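Local coordinates for protein metallo-carboxypeptidase (Pseudomonas aeruginosa, PDB 4A39) that is a zinc-dependent carboxypeptidase of the M14 family, probably removing C-terminal residues from peptides or proteins, and a structural model for the mammalian cytosolic carboxypeptidases, at residues 299-302 and 303-307; 362-366 and 367-371. All blocks are in the same frame, centred on the assembly; numbering follows the deposited sequence.

Both contacts are local: contact 1 (299-302 with 303-307) lies within helix 294-308, and contact 2 (362-366 with 367-371) runs from a loop into the first turns of helix 366-383. Both helices pack near strand 343-350, which carries E348, the predicted catalytic proton donor/acceptor. Their centres are 22 Å apart and their nearest atoms about 7 Å, so they do not touch, but F303 of contact 1 packs on T379 and L383, farther along the helix that contact 2 opens. The R304 side chain lies about 10 Å from the bound (2-guanidinoethylmercapto)succinic acid, and that of W364 about 13 Å from the zinc ion.

Contact 1: residues 299-302 and 303-307; sequences LEQR and FREEL
R302 and E306, one turn apart on helix 294-308, lie side by side and point the same way, forming an i to i+4 salt bridge on the helix surface. The R302 chain bends at chi2 and chi3 (-78° and -63°), which carries its long tail forward along the helix until R302 NH1 reaches E306 OE2 at 2.9 Å. That oxygen lies at the edge of the guanidinium, close to its plane, but is met on its anti side, and the two flat groups stand 80° apart. A weak second bond runs from NH2 to the same oxygen. Arginine suits the place because NH1 can hold E306 while NE pairs with E386; glutamate suits position 306 because its second oxygen, OE1, is left for R310. The bridge is one link in a chain of charges.

On another side of the helix, R304 stretches out from CG to NE and passes E300, its CG 3.5 Å from E300 O. Their charged ends stay apart: E300 OE1 is 4.3 Å from R304 NH1 and well out of the guanidinium plane. E300 instead accepts from Y292 and the backbone of C286, and R304 NH2 donates to A283 O. F303, hydrophobic and buried, turns its ring toward F345 of strand 343-350. Beneath these side chains runs the regular helical ladder, with R304 N bonded to E300 O at 3.1 Å.

Contact 2: residues 362-366 and 367-371; sequences TGWSG and ARSKR
R368 reaches back over W364 and S365 at the N-terminus of helix 366-383, where S365 is the N-cap. R368 CB sits over one face of the indole in a CH-pi contact, 3.6 Å from the centroid of the six-membered ring of W364. R368 CG, placed beside the backbone N (chi1 -68°), comes 3.4 Å from S365 OG, and CD lies near that oxygen and G363 O. The chain then bends at chi3 (80°), bringing R368 NE 3.5 Å from W364 CZ3; the guanidinium, with W364 CE3 over one face, crosses the indole obliquely, the planes 49° apart. At the tip, NH1 makes a weak bond to G363 O and a salt bridge to D353, and NH2 pairs with E312. Arginine suits this place, its aliphatic part packing on tryptophan while its end serves several acceptors.

Serine suits the cap because its side chain can turn forward to an N-H of the first turn: S365 OG accepts from R368 N at 3.2 Å. G363 has a positive phi, which glycine adopts readily. S369 OG and N both donate to S365 O, from opposite faces of its carbonyl plane. W364 NE1 makes a weak bond to S369 OG, 2.9 Å away.

Contact 1: residues 299-302 and 303-307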
ATOM      1  N   LEU A 299      -5.227 -19.664  13.389  1.00  8.19           N
ATOM      2  CA  LEU A 299      -4.391 -18.477  13.543  1.00  7.30           C
ATOM      3  C   LEU A 299      -4.963 -17.306  12.763  1.00  6.40           C
ATOM      4  O   LEU A 299      -4.924 -16.170  13.238  1.00  6.61           O
ATOM      5  CB  LEU A 299      -2.950 -18.755  13.090  1.00  8.25           C
ATOM      6  CG  LEU A 299      -2.056 -19.465  14.116  1.00  8.38           C
ATOM      7  CD1 LEU A 299      -0.695 -19.777  13.499  1.00  9.30           C
ATOM      8  CD2 LEU A 299      -1.882 -18.585  15.347  1.00 12.20           C
ATOM      9  N   GLU A 300      -5.491 -17.580  11.571  1.00  6.57           N
ATOM     10  CA  GLU A 300      -6.078 -16.521  10.758  1.00  7.48           C
ATOM     11  C   GLU A 300      -7.291 -15.960  11.495  1.00  8.05           C
ATOM     12  O   GLU A 300      -7.492 -14.750  11.535  1.00  8.98           O
ATOM     13  CB  GLU A 300      -6.478 -17.050   9.372  1.00  8.14           C
ATOM     14  CG  GLU A 300      -5.298 -17.559   8.551  1.00  9.74           C
ATOM     15  CD  GLU A 300      -5.662 -17.894   7.114  1.00  8.61           C
ATOM     16  OE1 GLU A 300      -6.854 -18.141   6.845  1.00 10.20           O
ATOM     17  OE2 GLU A 300      -4.752 -17.920   6.252  1.00  8.84           O
ATOM     18  N   GLN A 301      -8.078 -16.846  12.102  1.00  9.30           N
ATOM     19  CA  GLN A 301      -9.267 -16.440  12.852  1.00 10.84           C
ATOM     20  C   GLN A 301      -8.829 -15.562  14.026  1.00 10.86           C
ATOM     21  O   GLN A 301      -9.404 -14.497  14.270  1.00  9.70           O
ATOM     22  CB  GLN A 301     -10.005 -17.682  13.371  1.00 12.14           C
ATOM     23  CG  GLN A 301     -11.509 -17.533  13.562  1.00 16.41           C
ATOM     24  CD  GLN A 301     -11.890 -16.508  14.603  1.00 19.43           C
ATOM     25  OE1 GLN A 301     -11.445 -16.573  15.748  1.00 24.18           O
ATOM     26  NE2 GLN A 301     -12.734 -15.558  14.216  1.00 21.07           N
ATOM     27  N   ARG A 302      -7.803 -16.013  14.745  1.00  9.06           N
ATOM     28  CA  ARG A 302      -7.269 -15.274  15.889  1.00  8.61           C
ATOM     29  C   ARG A 302      -6.816 -13.861  15.508  1.00  8.75           C
ATOM     30  O   ARG A 302      -7.144 -12.886  16.188  1.00  7.85           O
ATOM     31  CB  ARG A 302      -6.089 -16.038  16.495  1.00  9.89           C
ATOM     32  CG  ARG A 302      -6.472 -17.313  17.229  1.00 11.41           C
ATOM     33  CD  ARG A 302      -7.031 -17.001  18.605  1.00 12.62           C
ATOM     34  NE  ARG A 302      -6.040 -16.351  19.458  1.00 13.01           N
ATOM     35  CZ  ARG A 302      -6.252 -15.216  20.117  1.00 13.70           C
ATOM     36  NH1 ARG A 302      -7.426 -14.598  20.024  1.00 15.72           N
ATOM     37  NH2 ARG A 302      -5.293 -14.695  20.872  1.00 15.33           N
ATOM     38  N   PHE A 303      -6.059 -13.762  14.420  1.00  7.63           N
ATOM     39  CA  PHE A 303      -5.543 -12.484  13.937  1.00  7.66           C
ATOM     40  C   PHE A 303      -6.663 -11.508  13.579  1.00  7.71           C
ATOM     41  O   PHE A 303      -6.642 -10.343  13.991  1.00  7.90           O
ATOM     42  CB  PHE A 303      -4.657 -12.712  12.706  1.00  8.69           C
ATOM     43  CG  PHE A 303      -4.014 -11.461  12.176  1.00  7.61           C
ATOM     44  CD1 PHE A 303      -4.693 -10.642  11.274  1.00  8.61           C
ATOM     45  CD2 PHE A 303      -2.733 -11.095  12.576  1.00  9.00           C
ATOM     46  CE1 PHE A 303      -4.111  -9.481  10.780  1.00  8.10           C
ATOM     47  CE2 PHE A 303      -2.139  -9.934  12.087  1.00  9.59           C
ATOM     48  CZ  PHE A 303      -2.832  -9.124  11.185  1.00  8.59           C
ATOM     49  N   ARG A 304      -7.633 -11.979  12.803  1.00  8.62           N
ATOM     50  CA  ARG A 304      -8.744 -11.131  12.388  1.00  9.00           C
ATOM     51  C   ARG A 304      -9.575 -10.631  13.568  1.00  9.18           C
ATOM     52  O   ARG A 304      -9.960  -9.465  13.616  1.00  8.60           O
ATOM     53  CB  ARG A 304      -9.655 -11.882  11.410  1.00  7.02           C
ATOM     54  CG  ARG A 304      -9.108 -12.000   9.995  1.00  9.95           C
ATOM     55  CD  ARG A 304     -10.106 -12.709   9.089  1.00 12.15           C
ATOM     56  NE  ARG A 304      -9.693 -12.715   7.689  1.00 11.95           N
ATOM     57  CZ  ARG A 304      -9.519 -13.819   6.969  1.00 12.87           C
ATOM     58  NH1 ARG A 304      -9.713 -15.012   7.519  1.00 10.48           N
ATOM     59  NH2 ARG A 304      -9.145 -13.730   5.699  1.00 14.08           N
ATOM     60  N   GLU A 305      -9.825 -11.525  14.522  1.00  9.03           N
ATOM     61  CA  GLU A 305     -10.621 -11.192  15.707  1.00 10.09           C
ATOM     62  C   GLU A 305      -9.927 -10.167  16.596  1.00  9.34           C
ATOM     63  O   GLU A 305     -10.543  -9.194  17.045  1.00  9.33           O
ATOM     64  CB  GLU A 305     -10.915 -12.462  16.510  1.00 12.73           C
ATOM     65  CG  GLU A 305     -12.080 -12.323  17.483  1.00 18.90           C
ATOM     66  CD  GLU A 305     -12.520 -13.654  18.065  1.00 21.46           C
ATOM     67  OE1 GLU A 305     -12.077 -14.708  17.557  1.00 23.07           O
ATOM     68  OE2 GLU A 305     -13.319 -13.643  19.028  1.00 24.11           O
ATOM     69  N   GLU A 306      -8.642 -10.379  16.857  1.00  7.74           N
ATOM     70  CA  GLU A 306      -7.888  -9.466  17.700  1.00  7.55           C
ATOM     71  C   GLU A 306      -7.672  -8.111  17.027  1.00  9.21           C
ATOM     72  O   GLU A 306      -7.684  -7.078  17.693  1.00 10.78           O
ATOM     73  CB  GLU A 306      -6.539 -10.081  18.087  1.00  9.13           C
ATOM     74  CG  GLU A 306      -6.649 -11.318  18.981  1.00 11.35           C
ATOM     75  CD  GLU A 306      -7.122 -11.014  20.397  1.00 13.55           C
ATOM     76  OE1 GLU A 306      -7.396  -9.837  20.722  1.00 13.55           O
ATOM     77  OE2 GLU A 306      -7.217 -11.967  21.198  1.00 14.73           O
ATOM     78  N   LEU A 307      -7.491  -8.103  15.709  1.00  8.60           N
ATOM     79  CA  LEU A 307      -7.284  -6.838  15.009  1.00  8.96           C
ATOM     80  C   LEU A 307      -8.580  -6.042  14.902  1.00  8.66           C
ATOM     81  O   LEU A 307      -8.574  -4.817  15.002  1.00 10.18           O
ATOM     82  CB  LEU A 307      -6.704  -7.075  13.615  1.00  8.18           C
ATOM     83  CG  LEU A 307      -6.436  -5.818  12.779  1.00  8.24           C
ATOM     84  CD1 LEU A 307      -5.585  -4.828  13.562  1.00  7.31           C
ATOM     85  CD2 LEU A 307      -5.743  -6.215  11.489  1.00  9.22           C
TER

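Contact 2: residues 362-366 and 367-371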
ATOM      1  N   THR A 362     -11.932  13.132   4.503  1.00  6.07           N
ATOM      2  CA  THR A 362     -10.636  12.636   4.054  1.00  5.78           C
ATOM      3  C   THR A 362     -10.708  11.243   3.452  1.00  6.71           C
ATOM      4  O   THR A 362      -9.782  10.827   2.750  1.00  6.26           O
ATOM      5  CB  THR A 362      -9.640  12.528   5.219  1.00  5.31           C
ATOM      6  OG1 THR A 362     -10.142  11.583   6.176  1.00  8.28           O
ATOM      7  CG2 THR A 362      -9.445  13.871   5.892  1.00  7.59           C
ATOM      8  N   GLY A 363     -11.794  10.525   3.729  1.00  5.87           N
ATOM      9  CA  GLY A 363     -11.898   9.157   3.248  1.00  7.38           C
ATOM     10  C   GLY A 363     -10.752   8.425   3.925  1.00  6.02           C
ATOM     11  O   GLY A 363     -10.262   8.885   4.961  1.00  5.56           O
ATOM     12  N   TRP A 364     -10.319   7.292   3.380  1.00  4.85           N
ATOM     13  CA  TRP A 364      -9.185   6.596   3.983  1.00  4.17           C
ATOM     14  C   TRP A 364      -7.993   7.504   3.686  1.00  5.97           C
ATOM     15  O   TRP A 364      -7.912   8.101   2.604  1.00  5.35           O
ATOM     16  CB  TRP A 364      -8.995   5.203   3.375  1.00  5.12           C
ATOM     17  CG  TRP A 364      -8.000   4.370   4.141  1.00  3.36           C
ATOM     18  CD1 TRP A 364      -6.757   3.992   3.726  1.00  4.60           C
ATOM     19  CD2 TRP A 364      -8.151   3.856   5.474  1.00  5.95           C
ATOM     20  NE1 TRP A 364      -6.122   3.279   4.715  1.00  4.97           N
ATOM     21  CE2 TRP A 364      -6.954   3.179   5.799  1.00  5.07           C
ATOM     22  CE3 TRP A 364      -9.183   3.904   6.425  1.00  5.40           C
ATOM     23  CZ2 TRP A 364      -6.756   2.550   7.040  1.00  5.30           C
ATOM     24  CZ3 TRP A 364      -8.988   3.279   7.659  1.00  6.48           C
ATOM     25  CH2 TRP A 364      -7.780   2.610   7.952  1.00  6.73           C
ATOM     26  N   SER A 365      -7.073   7.595   4.639  1.00  4.05           N
ATOM     27  CA  SER A 365      -5.932   8.498   4.534  1.00  5.51           C
ATOM     28  C   SER A 365      -4.594   7.916   4.960  1.00  5.52           C
ATOM     29  O   SER A 365      -4.511   6.801   5.468  1.00  4.68           O
ATOM     30  CB  SER A 365      -6.206   9.694   5.428  1.00  6.25           C
ATOM     31  OG  SER A 365      -6.270   9.239   6.774  1.00  6.72           O
ATOM     32  N   GLY A 366      -3.545   8.711   4.774  1.00  4.82           N
ATOM     33  CA  GLY A 366      -2.225   8.282   5.185  1.00  5.41           C
ATOM     34  C   GLY A 366      -2.208   8.109   6.694  1.00  4.73           C
ATOM     35  O   GLY A 366      -1.631   7.152   7.207  1.00  4.06           O
ATOM     36  N   ALA A 367      -2.855   9.025   7.410  1.00  5.79           N
ATOM     37  CA  ALA A 367      -2.890   8.960   8.871  1.00  5.25           C
ATOM     38  C   ALA A 367      -3.591   7.709   9.392  1.00  5.06           C
ATOM     39  O   ALA A 367      -3.122   7.080  10.347  1.00  5.74           O
ATOM     40  CB  ALA A 367      -3.559  10.209   9.435  1.00  4.82           C
ATOM     41  N   ARG A 368      -4.713   7.345   8.776  1.00  5.87           N
ATOM     42  CA  ARG A 368      -5.436   6.156   9.210  1.00  4.26           C
ATOM     43  C   ARG A 368      -4.647   4.897   8.840  1.00  4.49           C
ATOM     44  O   ARG A 368      -4.723   3.887   9.536  1.00  4.38           O
ATOM     45  CB  ARG A 368      -6.843   6.140   8.603  1.00  4.68           C
ATOM     46  CG  ARG A 368      -7.726   7.254   9.169  1.00  4.02           C
ATOM     47  CD  ARG A 368      -9.033   7.413   8.410  1.00  5.12           C
ATOM     48  NE  ARG A 368     -10.042   6.429   8.788  1.00  5.79           N
ATOM     49  CZ  ARG A 368     -11.238   6.349   8.216  1.00  6.38           C
ATOM     50  NH1 ARG A 368     -11.558   7.192   7.242  1.00  6.05           N
ATOM     51  NH2 ARG A 368     -12.119   5.439   8.624  1.00  7.10           N
ATOM     52  N   SER A 369      -3.877   4.968   7.758  1.00  4.47           N
ATOM     53  CA  SER A 369      -3.048   3.844   7.330  1.00  3.69           C
ATOM     54  C   SER A 369      -1.950   3.639   8.375  1.00  5.37           C
ATOM     55  O   SER A 369      -1.651   2.511   8.768  1.00  5.22           O
ATOM     56  CB  SER A 369      -2.424   4.137   5.963  1.00  4.19           C
ATOM     57  OG  SER A 369      -3.430   4.295   4.972  1.00  4.64           O
ATOM     58  N   LYS A 370      -1.357   4.743   8.820  1.00  5.03           N
ATOM     59  CA  LYS A 370      -0.313   4.706   9.841  1.00  5.26           C
ATOM     60  C   LYS A 370      -0.861   4.078  11.118  1.00  5.47           C
ATOM     61  O   LYS A 370      -0.195   3.269  11.757  1.00  5.69           O
ATOM     62  CB  LYS A 370       0.185   6.126  10.146  1.00  5.36           C
ATOM     63  CG  LYS A 370       1.010   6.747   9.023  1.00  5.74           C
ATOM     64  CD  LYS A 370       1.476   8.160   9.350  1.00  6.63           C
ATOM     65  CE  LYS A 370       2.428   8.183  10.531  1.00  7.81           C
ATOM     66  NZ  LYS A 370       2.992   9.553  10.705  1.00 10.68           N
ATOM     67  N   ARG A 371      -2.085   4.449  11.480  1.00  5.58           N
ATOM     68  CA  ARG A 371      -2.711   3.930  12.694  1.00  6.98           C
ATOM     69  C   ARG A 371      -2.950   2.428  12.592  1.00  7.86           C
ATOM     70  O   ARG A 371      -2.749   1.690  13.561  1.00  6.33           O
ATOM     71  CB  ARG A 371      -4.040   4.652  12.960  1.00  9.85           C
ATOM     72  CG  ARG A 371      -4.485   4.613  14.419  1.00 13.81           C
ATOM     73  CD  ARG A 371      -5.872   4.010  14.600  1.00 16.57           C
ATOM     74  NE  ARG A 371      -6.908   4.677  13.808  1.00 18.57           N
ATOM     75  CZ  ARG A 371      -7.281   5.946  13.954  1.00 18.43           C
ATOM     76  NH1 ARG A 371      -6.702   6.714  14.867  1.00 22.13           N
ATOM     77  NH2 ARG A 371      -8.237   6.447  13.179  1.00 18.29           N
TER